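Local coordinates for protein transcriptional regulator, GntR family (Ralstonia eutropha, PDB 3IHU) that probably binds DNA and regulates transcription as a GntR-family factor, with a winged-helix DNA-binding domain joined to an all-helical FCD domain, at residues His143-Leu148 against Pro162-Pro167; Gln123-Ala128 against Asp184-Ile189; Asp89-Ala94 against Pro167-Gln172; Arg179-Asp184 against Lys210-Ala215. One frame throughout, in Å; residues are numbered along the deposited sequence. Where two conformers were deposited one is given.

Contact 1: residues His143-Leu148 against Pro162-Pro167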
loop_
_atom_site.group_PDB
_atom_site.type_symbol
_atom_site.label_atom_id
_atom_site.label_comp_id
_atom_site.label_asym_id
_atom_site.label_seq_id
_atom_site.Cartn_x
_atom_site.Cartn_y
_atom_site.Cartn_z
ATOM N N HIS A 143 3.338 5.626 -6.222
ATOM C CA HIS A 143 3.283 6.999 -6.665
ATOM C C HIS A 143 1.860 7.576 -6.812
ATOM O O HIS A 143 1.589 8.733 -6.460
ATOM C CB HIS A 143 4.055 7.131 -8.013
ATOM C CG HIS A 143 4.191 8.531 -8.480
ATOM N ND1 HIS A 143 4.672 9.539 -7.665
ATOM C CD2 HIS A 143 3.922 9.111 -9.679
ATOM C CE1 HIS A 143 4.682 10.677 -8.340
ATOM N NE2 HIS A 143 4.236 10.444 -9.561
ATOM N N PHE A 144 0.965 6.764 -7.348
ATOM C CA PHE A 144 -0.436 7.113 -7.475
ATOM C C PHE A 144 -1.037 7.448 -6.102
ATOM O O PHE A 144 -1.623 8.515 -5.914
ATOM C CB PHE A 144 -1.153 5.902 -8.066
ATOM C CG PHE A 144 -2.605 6.071 -8.245
ATOM C CD1 PHE A 144 -3.094 7.046 -9.062
ATOM C CD2 PHE A 144 -3.496 5.224 -7.619
ATOM C CE1 PHE A 144 -4.451 7.168 -9.267
ATOM C CE2 PHE A 144 -4.861 5.343 -7.825
ATOM C CZ PHE A 144 -5.323 6.328 -8.661
ATOM N N TYR A 145 -0.824 6.548 -5.137
ATOM C CA TYR A 145 -1.350 6.741 -3.774
ATOM C C TYR A 145 -0.745 7.959 -3.137
ATOM O O TYR A 145 -1.458 8.758 -2.524
ATOM C CB TYR A 145 -1.095 5.503 -2.907
ATOM C CG TYR A 145 -2.152 4.444 -3.061
ATOM C CD1 TYR A 145 -2.345 3.779 -4.245
ATOM C CD2 TYR A 145 -2.955 4.075 -1.971
ATOM C CE1 TYR A 145 -3.315 2.818 -4.380
ATOM C CE2 TYR A 145 -3.937 3.114 -2.109
ATOM C CZ TYR A 145 -4.107 2.490 -3.296
ATOM O OH TYR A 145 -5.065 1.553 -3.365
ATOM N N ARG A 146 0.572 8.122 -3.256
ATOM C CA ARG A 146 1.202 9.301 -2.682
ATOM C C ARG A 146 0.674 10.623 -3.278
ATOM O O ARG A 146 0.444 11.615 -2.565
ATOM C CB ARG A 146 2.738 9.198 -2.802
ATOM C CG ARG A 146 3.516 10.493 -2.522
ATOM C CD ARG A 146 3.208 11.146 -1.156
ATOM N NE ARG A 146 3.364 10.205 -0.033
ATOM C CZ ARG A 146 4.467 10.047 0.704
ATOM N NH1 ARG A 146 5.559 10.754 0.461
ATOM N NH2 ARG A 146 4.471 9.162 1.696
ATOM N N THR A 147 0.428 10.644 -4.581
ATOM C CA THR A 147 -0.129 11.849 -5.214
ATOM C C THR A 147 -1.521 12.108 -4.666
ATOM O O THR A 147 -1.863 13.254 -4.322
ATOM C CB THR A 147 -0.132 11.705 -6.750
ATOM O OG1 THR A 147 1.149 11.218 -7.172
ATOM C CG2 THR A 147 -0.393 12.982 -7.416
ATOM N N LEU A 148 -2.323 11.050 -4.535
ATOM C CA LEU A 148 -3.638 11.229 -3.957
ATOM C C LEU A 148 -3.500 11.831 -2.566
ATOM O O LEU A 148 -4.289 12.713 -2.176
ATOM C CB LEU A 148 -4.460 9.935 -3.909
ATOM C CG LEU A 148 -4.897 9.350 -5.246
ATOM C CD1 LEU A 148 -5.535 7.964 -4.992
ATOM C CD2 LEU A 148 -5.834 10.364 -6.022
ATOM N N PRO A 162 0.277 4.037 5.694
ATOM C CA PRO A 162 0.673 2.607 5.554
ATOM C C PRO A 162 -0.444 1.566 5.608
ATOM O O PRO A 162 -0.391 0.566 4.892
ATOM C CB PRO A 162 1.659 2.409 6.706
ATOM C CG PRO A 162 2.244 3.780 6.958
ATOM C CD PRO A 162 1.189 4.785 6.592
ATOM N N THR A 163 -1.474 1.757 6.419
ATOM C CA THR A 163 -2.577 0.800 6.417
ATOM C C THR A 163 -3.216 0.639 5.036
ATOM O O THR A 163 -3.614 -0.464 4.643
ATOM C CB THR A 163 -3.699 1.214 7.374
ATOM O OG1 THR A 163 -3.163 1.314 8.704
ATOM C CG2 THR A 163 -4.855 0.147 7.341
ATOM N N ILE A 164 -3.316 1.754 4.314
ATOM C CA ILE A 164 -4.014 1.792 3.029
ATOM C C ILE A 164 -3.432 0.800 2.046
ATOM O O ILE A 164 -4.140 0.251 1.212
ATOM C CB ILE A 164 -3.976 3.238 2.464
ATOM C CG1 ILE A 164 -5.072 4.074 3.092
ATOM C CG2 ILE A 164 -4.160 3.248 0.992
ATOM C CD1 ILE A 164 -4.824 5.546 3.009
ATOM N N HIS A 165 -2.145 0.540 2.167
ATOM C CA HIS A 165 -1.402 -0.260 1.182
ATOM C C HIS A 165 -1.627 -1.776 1.300
ATOM O O HIS A 165 -1.444 -2.505 0.315
ATOM C CB HIS A 165 0.107 0.048 1.318
ATOM C CG HIS A 165 0.459 1.463 1.007
ATOM N ND1 HIS A 165 0.182 2.042 -0.210
ATOM C CD2 HIS A 165 1.079 2.417 1.744
ATOM C CE1 HIS A 165 0.624 3.288 -0.220
ATOM N NE2 HIS A 165 1.160 3.543 0.961
HETATM N N MSE A 166 -1.977 -2.226 2.509
HETATM C CA MSE A 166 -2.234 -3.647 2.799
HETATM C C MSE A 166 -1.161 -4.615 2.345
HETATM O O MSE A 166 -1.434 -5.558 1.619
HETATM C CB MSE A 166 -3.555 -4.064 2.173
HETATM C CG MSE A 166 -4.702 -3.444 2.793
HETATM SE SE MSE A 166 -6.208 -4.265 2.031
HETATM C CE MSE A 166 -6.432 -3.113 0.470
ATOM N N PRO A 167 0.078 -4.398 2.790
ATOM C CA PRO A 167 1.228 -5.175 2.279
ATOM C C PRO A 167 1.124 -6.659 2.542
ATOM O O PRO A 167 1.399 -7.453 1.650
ATOM C CB PRO A 167 2.447 -4.551 3.000
ATOM C CG PRO A 167 1.861 -3.675 4.109
ATOM C CD PRO A 167 0.482 -3.304 3.696
HETATM O O HOH W 1 -6.151 0.696 -0.903
#

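Contact 2: residues Gln123-Ala128 against Asp184-Ile189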
loop_
_atom_site.group_PDB
_atom_site.type_symbol
_atom_site.label_atom_id
_atom_site.label_comp_id
_atom_site.label_asym_id
_atom_site.label_seq_id
_atom_site.Cartn_x
_atom_site.Cartn_y
_atom_site.Cartn_z
ATOM N N GLN A 123 -0.818 6.740 -16.349
ATOM C CA GLN A 123 -0.159 6.271 -17.579
ATOM C C GLN A 123 0.860 5.177 -17.259
ATOM O O GLN A 123 0.935 4.129 -17.922
ATOM C CB GLN A 123 0.522 7.455 -18.308
ATOM C CG GLN A 123 -0.492 8.552 -18.788
ATOM C CD GLN A 123 0.149 9.912 -19.069
ATOM O OE1 GLN A 123 -0.368 10.958 -18.660
ATOM N NE2 GLN A 123 1.259 9.903 -19.788
ATOM N N ALA A 124 1.654 5.430 -16.218
ATOM C CA ALA A 124 2.681 4.452 -15.784
ATOM C C ALA A 124 2.080 3.116 -15.273
ATOM O O ALA A 124 2.683 2.043 -15.440
ATOM C CB ALA A 124 3.589 5.061 -14.681
ATOM N N LEU A 125 0.942 3.175 -14.577
ATOM C CA LEU A 125 0.248 1.949 -14.212
ATOM C C LEU A 125 -0.174 1.153 -15.463
ATOM O O LEU A 125 0.036 -0.081 -15.520
ATOM C CB LEU A 125 -0.993 2.225 -13.327
ATOM C CG LEU A 125 -0.625 2.644 -11.914
ATOM C CD1 LEU A 125 -1.797 3.397 -11.277
ATOM C CD2 LEU A 125 -0.118 1.437 -11.073
ATOM N N VAL A 126 -0.761 1.841 -16.445
ATOM C CA VAL A 126 -1.244 1.196 -17.674
ATOM C C VAL A 126 -0.075 0.504 -18.426
ATOM O O VAL A 126 -0.183 -0.653 -18.830
ATOM C CB VAL A 126 -1.954 2.185 -18.635
ATOM C CG1 VAL A 126 -2.227 1.500 -20.007
ATOM C CG2 VAL A 126 -3.272 2.707 -18.029
ATOM N N ALA A 127 1.036 1.222 -18.565
ATOM C CA ALA A 127 2.240 0.689 -19.194
ATOM C C ALA A 127 2.823 -0.486 -18.413
ATOM O O ALA A 127 3.226 -1.483 -19.006
ATOM C CB ALA A 127 3.280 1.789 -19.367
ATOM N N ALA A 128 2.891 -0.400 -17.081
ATOM C CA ALA A 128 3.423 -1.528 -16.330
ATOM C C ALA A 128 2.520 -2.759 -16.454
ATOM O O ALA A 128 3.035 -3.902 -16.535
ATOM C CB ALA A 128 3.651 -1.187 -14.859
ATOM N N ASP A 184 -7.968 -1.152 -13.587
ATOM C CA ASP A 184 -9.271 -0.544 -13.884
ATOM C C ASP A 184 -9.794 0.218 -12.689
ATOM O O ASP A 184 -10.296 1.333 -12.819
ATOM C CB ASP A 184 -10.339 -1.553 -14.251
ATOM C CG ASP A 184 -11.544 -0.864 -14.836
ATOM O OD1 ASP A 184 -11.355 -0.211 -15.875
ATOM O OD2 ASP A 184 -12.628 -0.878 -14.222
ATOM N N ASP A 185 -9.656 -0.382 -11.509
ATOM C CA ASP A 185 -10.062 0.308 -10.305
ATOM C C ASP A 185 -9.326 1.654 -10.092
ATOM O O ASP A 185 -9.924 2.669 -9.658
ATOM C CB ASP A 185 -9.852 -0.617 -9.072
ATOM C CG ASP A 185 -10.803 -1.796 -9.042
ATOM O OD1 ASP A 185 -11.715 -1.849 -9.886
ATOM O OD2 ASP A 185 -10.647 -2.679 -8.156
ATOM N N TYR A 186 -8.016 1.638 -10.309
ATOM C CA TYR A 186 -7.218 2.808 -10.097
ATOM C C TYR A 186 -7.555 3.882 -11.133
ATOM O O TYR A 186 -7.528 5.063 -10.834
ATOM C CB TYR A 186 -5.720 2.519 -10.187
ATOM C CG TYR A 186 -5.146 1.530 -9.203
ATOM C CD1 TYR A 186 -5.598 1.476 -7.900
ATOM C CD2 TYR A 186 -4.127 0.679 -9.570
ATOM C CE1 TYR A 186 -5.061 0.603 -6.996
ATOM C CE2 TYR A 186 -3.583 -0.217 -8.655
ATOM C CZ TYR A 186 -4.060 -0.240 -7.368
ATOM O OH TYR A 186 -3.573 -1.129 -6.431
ATOM N N ARG A 187 -7.828 3.448 -12.358
ATOM C CA ARG A 187 -8.301 4.350 -13.363
ATOM C C ARG A 187 -9.619 4.989 -12.965
ATOM O O ARG A 187 -9.766 6.173 -13.173
ATOM C CB ARG A 187 -8.428 3.649 -14.701
ATOM C CG ARG A 187 -7.085 3.273 -15.227
ATOM C CD ARG A 187 -7.216 2.359 -16.442
ATOM N NE ARG A 187 -7.313 3.196 -17.597
ATOM C CZ ARG A 187 -7.003 2.823 -18.827
ATOM N NH1 ARG A 187 -6.582 1.571 -19.089
ATOM N NH2 ARG A 187 -7.116 3.728 -19.789
ATOM N N ARG A 188 -10.564 4.222 -12.411
ATOM C CA ARG A 188 -11.847 4.812 -11.993
ATOM C C ARG A 188 -11.640 5.816 -10.832
ATOM O O ARG A 188 -12.310 6.866 -10.784
ATOM C CB ARG A 188 -12.891 3.732 -11.598
ATOM C CG ARG A 188 -13.345 2.850 -12.783
ATOM C CD ARG A 188 -13.958 1.463 -12.384
ATOM N NE ARG A 188 -14.601 0.844 -13.536
ATOM C CZ ARG A 188 -15.864 1.071 -13.934
ATOM N NH1 ARG A 188 -16.684 1.854 -13.242
ATOM N NH2 ARG A 188 -16.322 0.479 -15.037
ATOM N N ILE A 189 -10.734 5.483 -9.895
ATOM C CA ILE A 189 -10.424 6.397 -8.808
ATOM C C ILE A 189 -9.926 7.739 -9.387
ATOM O O ILE A 189 -10.443 8.777 -9.033
ATOM C CB ILE A 189 -9.391 5.849 -7.789
ATOM C CG1 ILE A 189 -9.979 4.697 -6.972
ATOM C CG2 ILE A 189 -8.899 7.004 -6.872
ATOM C CD1 ILE A 189 -8.962 3.837 -6.222
#

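Contact 3: residues Asp89-Ala94 against Pro167-Gln172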
loop_
_atom_site.group_PDB
_atom_site.type_symbol
_atom_site.label_atom_id
_atom_site.label_comp_id
_atom_site.label_asym_id
_atom_site.label_seq_id
_atom_site.Cartn_x
_atom_site.Cartn_y
_atom_site.Cartn_z
ATOM N N ASP A 89 -11.025 -8.048 8.207
ATOM C CA ASP A 89 -11.042 -6.902 9.140
ATOM C C ASP A 89 -10.115 -5.794 8.645
ATOM O O ASP A 89 -10.488 -4.623 8.691
ATOM C CB ASP A 89 -10.722 -7.354 10.584
ATOM C CG ASP A 89 -11.883 -8.089 11.267
ATOM O OD1 ASP A 89 -13.019 -8.186 10.726
ATOM O OD2 ASP A 89 -11.651 -8.590 12.393
ATOM N N VAL A 90 -8.916 -6.144 8.135
ATOM C CA VAL A 90 -8.068 -5.193 7.514
ATOM C C VAL A 90 -8.752 -4.513 6.274
ATOM O O VAL A 90 -8.666 -3.318 6.073
ATOM C CB VAL A 90 -6.720 -5.822 7.097
ATOM C CG1 VAL A 90 -5.977 -4.926 6.094
ATOM C CG2 VAL A 90 -5.870 -6.181 8.327
ATOM N N LEU A 91 -9.379 -5.290 5.416
ATOM C CA LEU A 91 -10.037 -4.736 4.237
ATOM C C LEU A 91 -11.181 -3.804 4.639
ATOM O O LEU A 91 -11.479 -2.867 3.972
ATOM C CB LEU A 91 -10.565 -5.869 3.380
ATOM C CG LEU A 91 -9.513 -6.772 2.716
ATOM C CD1 LEU A 91 -10.188 -8.031 2.218
ATOM C CD2 LEU A 91 -8.801 -5.983 1.575
ATOM N N ASP A 92 -11.817 -4.074 5.766
ATOM C CA ASP A 92 -12.919 -3.225 6.254
ATOM C C ASP A 92 -12.404 -1.792 6.514
ATOM O O ASP A 92 -13.040 -0.793 6.109
ATOM C CB ASP A 92 -13.529 -3.806 7.543
ATOM C CG ASP A 92 -14.685 -4.761 7.281
ATOM O OD1 ASP A 92 -15.169 -4.772 6.141
ATOM O OD2 ASP A 92 -15.133 -5.458 8.240
ATOM N N VAL A 93 -11.252 -1.699 7.164
ATOM C CA VAL A 93 -10.608 -0.425 7.382
ATOM C C VAL A 93 -10.016 0.197 6.063
ATOM O O VAL A 93 -10.220 1.363 5.808
ATOM C CB VAL A 93 -9.458 -0.573 8.380
ATOM C CG1 VAL A 93 -8.650 0.703 8.460
ATOM C CG2 VAL A 93 -10.026 -0.993 9.798
ATOM N N ALA A 94 -9.307 -0.598 5.258
ATOM C CA ALA A 94 -8.775 -0.130 3.993
ATOM C C ALA A 94 -9.845 0.384 3.074
ATOM O O ALA A 94 -9.638 1.358 2.400
ATOM C CB ALA A 94 -7.904 -1.215 3.283
ATOM N N PRO A 167 0.078 -4.398 2.790
ATOM C CA PRO A 167 1.228 -5.175 2.279
ATOM C C PRO A 167 1.124 -6.659 2.542
ATOM O O PRO A 167 1.399 -7.453 1.650
ATOM C CB PRO A 167 2.447 -4.551 3.000
ATOM C CG PRO A 167 1.861 -3.675 4.109
ATOM C CD PRO A 167 0.482 -3.304 3.696
ATOM N N ILE A 168 0.683 -7.058 3.733
ATOM C CA ILE A 168 0.527 -8.484 4.007
ATOM C C ILE A 168 -0.537 -9.114 3.125
ATOM O O ILE A 168 -0.268 -10.133 2.508
ATOM C CB ILE A 168 0.194 -8.846 5.474
ATOM C CG1 ILE A 168 1.213 -8.260 6.419
ATOM C CG2 ILE A 168 0.218 -10.398 5.647
ATOM C CD1 ILE A 168 2.514 -8.941 6.306
ATOM N N VAL A 169 -1.715 -8.509 3.057
ATOM C CA VAL A 169 -2.801 -8.960 2.179
ATOM C C VAL A 169 -2.312 -9.075 0.718
ATOM O O VAL A 169 -2.507 -10.093 0.052
ATOM C CB VAL A 169 -4.026 -7.996 2.266
ATOM C CG1 VAL A 169 -5.138 -8.428 1.304
ATOM C CG2 VAL A 169 -4.555 -7.943 3.670
ATOM N N HIS A 170 -1.633 -8.049 0.244
ATOM C CA HIS A 170 -1.053 -8.075 -1.121
ATOM C C HIS A 170 -0.269 -9.342 -1.311
ATOM O O HIS A 170 -0.501 -10.067 -2.251
ATOM C CB HIS A 170 -0.151 -6.868 -1.347
ATOM C CG HIS A 170 0.258 -6.674 -2.773
ATOM N ND1 HIS A 170 1.169 -7.502 -3.412
ATOM C CD2 HIS A 170 -0.111 -5.742 -3.681
ATOM C CE1 HIS A 170 1.331 -7.093 -4.659
ATOM N NE2 HIS A 170 0.554 -6.037 -4.853
ATOM N N ALA A 171 0.652 -9.626 -0.389
ATOM C CA ALA A 171 1.541 -10.783 -0.511
ATOM C C ALA A 171 0.830 -12.096 -0.326
ATOM O O ALA A 171 0.853 -12.970 -1.180
ATOM C CB ALA A 171 2.717 -10.637 0.518
ATOM N N GLN A 172 0.150 -12.255 0.803
ATOM C CA GLN A 172 -0.452 -13.526 1.149
ATOM C C GLN A 172 -1.590 -13.860 0.209
ATOM O O GLN A 172 -1.860 -15.005 -0.009
ATOM C CB GLN A 172 -0.986 -13.436 2.591
ATOM C CG GLN A 172 -1.526 -14.684 3.191
ATOM C CD GLN A 172 -1.994 -14.451 4.616
ATOM O OE1 GLN A 172 -1.609 -13.476 5.264
ATOM N NE2 GLN A 172 -2.799 -15.357 5.108
#

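Contact 4: residues Arg179-Asp184 against Lys210-Ala215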
loop_
_atom_site.group_PDB
_atom_site.type_symbol
_atom_site.label_atom_id
_atom_site.label_comp_id
_atom_site.label_asym_id
_atom_site.label_seq_id
_atom_site.Cartn_x
_atom_site.Cartn_y
_atom_site.Cartn_z
ATOM N N ARG A 179 -3.975 -7.844 -11.148
ATOM C CA ARG A 179 -3.533 -6.542 -11.681
ATOM C C ARG A 179 -4.464 -5.913 -12.754
ATOM O O ARG A 179 -4.647 -4.694 -12.805
ATOM C CB ARG A 179 -2.152 -6.684 -12.256
ATOM C CG ARG A 179 -1.566 -5.375 -12.609
ATOM C CD ARG A 179 -0.118 -5.484 -12.984
ATOM N NE ARG A 179 0.686 -6.171 -11.989
ATOM C CZ ARG A 179 1.429 -7.255 -12.267
ATOM N NH1 ARG A 179 1.442 -7.752 -13.486
ATOM N NH2 ARG A 179 2.164 -7.849 -11.319
ATOM N N GLN A 180 -5.033 -6.742 -13.622
ATOM C CA GLN A 180 -5.983 -6.214 -14.608
ATOM C C GLN A 180 -7.111 -5.467 -13.895
ATOM O O GLN A 180 -7.380 -4.332 -14.210
ATOM C CB GLN A 180 -6.558 -7.328 -15.460
ATOM C CG GLN A 180 -5.457 -8.038 -16.247
ATOM C CD GLN A 180 -5.951 -9.173 -17.139
ATOM O OE1 GLN A 180 -5.768 -10.369 -16.829
ATOM N NE2 GLN A 180 -6.525 -8.810 -18.258
HETATM N N MSE A 181 -7.751 -6.116 -12.921
HETATM C CA MSE A 181 -8.891 -5.549 -12.195
HETATM C C MSE A 181 -8.433 -4.322 -11.405
HETATM O O MSE A 181 -9.112 -3.287 -11.343
HETATM C CB MSE A 181 -9.496 -6.620 -11.253
HETATM C CG MSE A 181 -10.568 -6.148 -10.260
HETATM SE SE MSE A 181 -10.826 -7.418 -8.777
HETATM C CE MSE A 181 -9.243 -6.963 -7.713
ATOM N N ARG A 182 -7.269 -4.444 -10.774
ATOM C CA ARG A 182 -6.790 -3.347 -9.938
ATOM C C ARG A 182 -6.527 -2.105 -10.797
ATOM O O ARG A 182 -6.821 -0.998 -10.400
ATOM C CB ARG A 182 -5.562 -3.775 -9.119
ATOM C CG ARG A 182 -5.886 -4.921 -8.125
ATOM C CD ARG A 182 -4.612 -5.589 -7.549
ATOM N NE ARG A 182 -3.681 -4.563 -7.111
ATOM C CZ ARG A 182 -2.371 -4.586 -7.253
ATOM N NH1 ARG A 182 -1.758 -5.619 -7.824
ATOM N NH2 ARG A 182 -1.671 -3.552 -6.841
ATOM N N LEU A 183 -5.945 -2.284 -11.958
ATOM C CA LEU A 183 -5.649 -1.137 -12.835
ATOM C C LEU A 183 -6.946 -0.393 -13.210
ATOM O O LEU A 183 -7.028 0.849 -13.160
ATOM C CB LEU A 183 -4.963 -1.606 -14.101
ATOM C CG LEU A 183 -4.845 -0.514 -15.163
ATOM C CD1 LEU A 183 -3.864 0.600 -14.678
ATOM C CD2 LEU A 183 -4.417 -1.130 -16.512
ATOM N N ASP A 184 -7.968 -1.152 -13.587
ATOM C CA ASP A 184 -9.271 -0.544 -13.884
ATOM C C ASP A 184 -9.794 0.218 -12.689
ATOM O O ASP A 184 -10.296 1.333 -12.819
ATOM C CB ASP A 184 -10.339 -1.553 -14.251
ATOM C CG ASP A 184 -11.544 -0.864 -14.836
ATOM O OD1 ASP A 184 -11.355 -0.211 -15.875
ATOM O OD2 ASP A 184 -12.628 -0.878 -14.222
ATOM N N LYS A 210 -13.570 -3.150 -2.174
ATOM C CA LYS A 210 -14.652 -4.120 -2.360
ATOM C C LYS A 210 -14.309 -5.179 -3.422
ATOM O O LYS A 210 -14.600 -6.368 -3.256
ATOM C CB LYS A 210 -15.938 -3.385 -2.773
ATOM C CG LYS A 210 -16.615 -2.516 -1.745
ATOM C CD LYS A 210 -17.887 -1.878 -2.424
ATOM C CE LYS A 210 -18.452 -0.769 -1.615
ATOM N NZ LYS A 210 -18.877 -1.356 -0.353
ATOM N N ASN A 211 -13.654 -4.762 -4.500
ATOM C CA ASN A 211 -13.214 -5.727 -5.544
ATOM C C ASN A 211 -12.155 -6.646 -5.067
ATOM O O ASN A 211 -12.236 -7.839 -5.336
ATOM C CB ASN A 211 -12.713 -5.028 -6.829
ATOM C CG ASN A 211 -13.832 -4.367 -7.599
ATOM O OD1 ASN A 211 -14.999 -4.695 -7.403
ATOM N ND2 ASN A 211 -13.489 -3.419 -8.477
ATOM N N VAL A 212 -11.162 -6.118 -4.336
ATOM C CA VAL A 212 -10.165 -6.961 -3.717
ATOM C C VAL A 212 -10.805 -8.003 -2.755
ATOM O O VAL A 212 -10.513 -9.190 -2.848
ATOM C CB VAL A 212 -9.069 -6.127 -3.028
ATOM C CG1 VAL A 212 -8.085 -7.003 -2.280
ATOM C CG2 VAL A 212 -8.392 -5.208 -4.056
ATOM N N ARG A 213 -11.713 -7.567 -1.887
ATOM C CA ARG A 213 -12.404 -8.481 -0.965
ATOM C C ARG A 213 -13.162 -9.580 -1.730
ATOM O O ARG A 213 -13.015 -10.753 -1.436
ATOM C CB ARG A 213 -13.406 -7.731 -0.087
ATOM C CG ARG A 213 -14.130 -8.661 0.939
ATOM C CD ARG A 213 -15.326 -7.995 1.576
ATOM N NE ARG A 213 -14.837 -6.921 2.394
ATOM C CZ ARG A 213 -14.896 -5.616 2.126
ATOM N NH1 ARG A 213 -15.506 -5.141 1.034
ATOM N NH2 ARG A 213 -14.324 -4.751 2.989
ATOM N N GLY A 214 -13.948 -9.186 -2.711
ATOM C CA GLY A 214 -14.603 -10.115 -3.618
ATOM C C GLY A 214 -13.675 -11.143 -4.236
ATOM O O GLY A 214 -13.966 -12.331 -4.203
ATOM N N ALA A 215 -12.518 -10.721 -4.735
ATOM C CA ALA A 215 -11.613 -11.679 -5.348
ATOM C C ALA A 215 -11.112 -12.691 -4.313
ATOM O O ALA A 215 -10.977 -13.891 -4.601
ATOM C CB ALA A 215 -10.403 -10.954 -6.023
#

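Contact 1: residues His143-Leu148 against Pro162-Pro167
Inside the all-helical FCD domain, Tyr145 of helix 134-152 spans the gap to Ile164 and His165, in the weakly bonded last part of helix 155-165. With CG placed anti to its carbonyl carbon (chi1 -85°), the Tyr145 ring extends toward these two residues. Its CD2/CE2 edge meets Ile164 CG2 near the ring plane, an apolar contact modelled too tightly for its separation to carry weight. The His165 side chain runs antiparallel to that of Tyr145: its CE1 edge lies 3.9 Å from Tyr145 CB. The two rings are inclined at 45°, with centroids 5.5 Å apart, and so are neither stacked nor edge-to-face. A water lies at the hydroxyl edge of the tyrosine, 2.8 Å from Tyr145 OH, and donates to Ile164 O at 3.0 Å. Arg141 joins the two aromatics from one turn earlier on helix 134-152, bonding to His165 ND1 and making a cation-pi contact with Tyr145. The polar tip of a buried tyrosine is thus tied through water to the backbone carbonyl of Ile164, while ND1, as the probable acceptor from arginine, is consistent with a neutral His165.

Contact 2: residues Gln123-Ala128 against Asp184-Ile189
Leu125 and Tyr186 form the buried half of this contact between helices 112-130 and 179-195, while Val126 and Arg187 form its outer half. In the packed half the side chains cross at about a right angle: Leu125 CD1 sits 4.0 Å from Tyr186 CD2 and touches Tyr186 CB as well, approaching the ring obliquely. The phenol end leads away from the leucine, and Tyr186 OH bonds to Arg182 one turn back. Toward solvent the contact thins to a single methyl against a charged group. Val126 CG2 lies over one face of the Arg187 guanidinium, 3.6 Å above its plane and nearest NH1 at 3.7 Å. A bend at chi3 (88°) in the otherwise extended arginine brings that face over the methyl; the N-H bonds lie in the guanidinium plane, so the methyl meets the pi face and not a donor. Leu183, a turn before Arg187, packs on both Leu125 and Val126, and Phe137 of helix 134-152 covers Leu125, so three helices of the domain meet here.

Contact 3: residues Asp89-Ala94 against Pro167-Gln172
Val90 and Val169 mark the closest backbone approach of helix 84-105 to the short helix 167-172, with their CA atoms 8.4 Å apart. At that spacing the two backbones do not touch, and three aliphatic side chains bridge the space between them. Val169 is the hub and splits its two methyls between two partners. Its CG2 meets Val90 CG1 at 4.1 Å, the two valines passing side by side and pointing opposite ways. Its CG1, anti to the backbone N (chi1 177°), is turned toward Leu91, whose CD2 comes within 4.4 Å. Both valines point their CB at the opposite helix, whereas Leu91 starts off to one side and only its branched end comes near. These are van der Waals contacts of ordinary length, in a buried contact made of aliphatic carbons alone. The selenomethionine Met166, just before helix 167-172, packs on Val90, Leu91 and Ala94, and from helix 198-219 Val212 covers Leu91 while Ile216 covers Val169. Elsewhere on the short helix, Pro167, Ile168 and Ala171 pack on Met26 and Leu29 of helix 17-31, and Gln172 NE2 bonds to Leu82 O ahead of helix 84-105. Helix 167-172 thus lies between helix 17-31 and helix 84-105, consistent with a place where the GntR and FCD domains meet in a FadR-like regulator.

Contact 4: residues Arg179-Asp184 against Lys210-Ala215
Met181, a selenomethionine, lies obliquely across Asn211, with its selenium over the CB of the asparagine and its terminal methyl carried on toward Val212 and Ala215. In one of its two conformers, CG is anti to the backbone N (chi1 171°) and the chain runs straight out from helix 179-195 as far as SE, then bends there (chi3 77°). SE comes 3.6 Å from Asn211 CB and 3.7 Å from Asn211 O, so it rests against both side chain and backbone. Past the bend, Met181 CE lies 4.1 Å from Val212 CG2 and 4.5 Å from Ala215 CB, two residues on successive turns of helix 198-219. The two helices follow each other in the chain and form an antiparallel helical hairpin, made by the last two helices of the chain; the short segments run at 162° to one another with their axes 10.6 Å apart, and the long side chain of Met181 spans much of that distance. Asn211 offers the selenium only its CB and backbone. Its amide is used elsewhere: ND2 bonds to Asp185 OD2, which also accepts from His208 ND1, a polar tie between the same two helices beside the apolar one. Val212 also packs on Leu91 of helix 84-105 and on Leu175, and Ala215 on Leu178. Farther round helix 198-219, Lys210 and Arg213 both make salt bridges to Glu95.

Overall arrangement
From the N terminus, the chain passes the GntR domain and opens contact 3 on helix 84-105, then contact 2 on helix 112-130. Contact 1 opens on helix 134-152 and closes first, nested inside the loops of both. At Pro167 the chain passes directly into the second half of contact 3, which ties helix 167-172 to helix 84-105. Contact 4 opens on helix 179-195 just before contact 2 closes there; Asp184 belongs to both, and the two cross. Contacts 2 and 3 also cross, whereas contact 4 follows contacts 1 and 3 in series. Closing on helix 198-219, contact 4 fastens the last helix to the bundle, and Leu91 packing on Val212 joins it to contact 3.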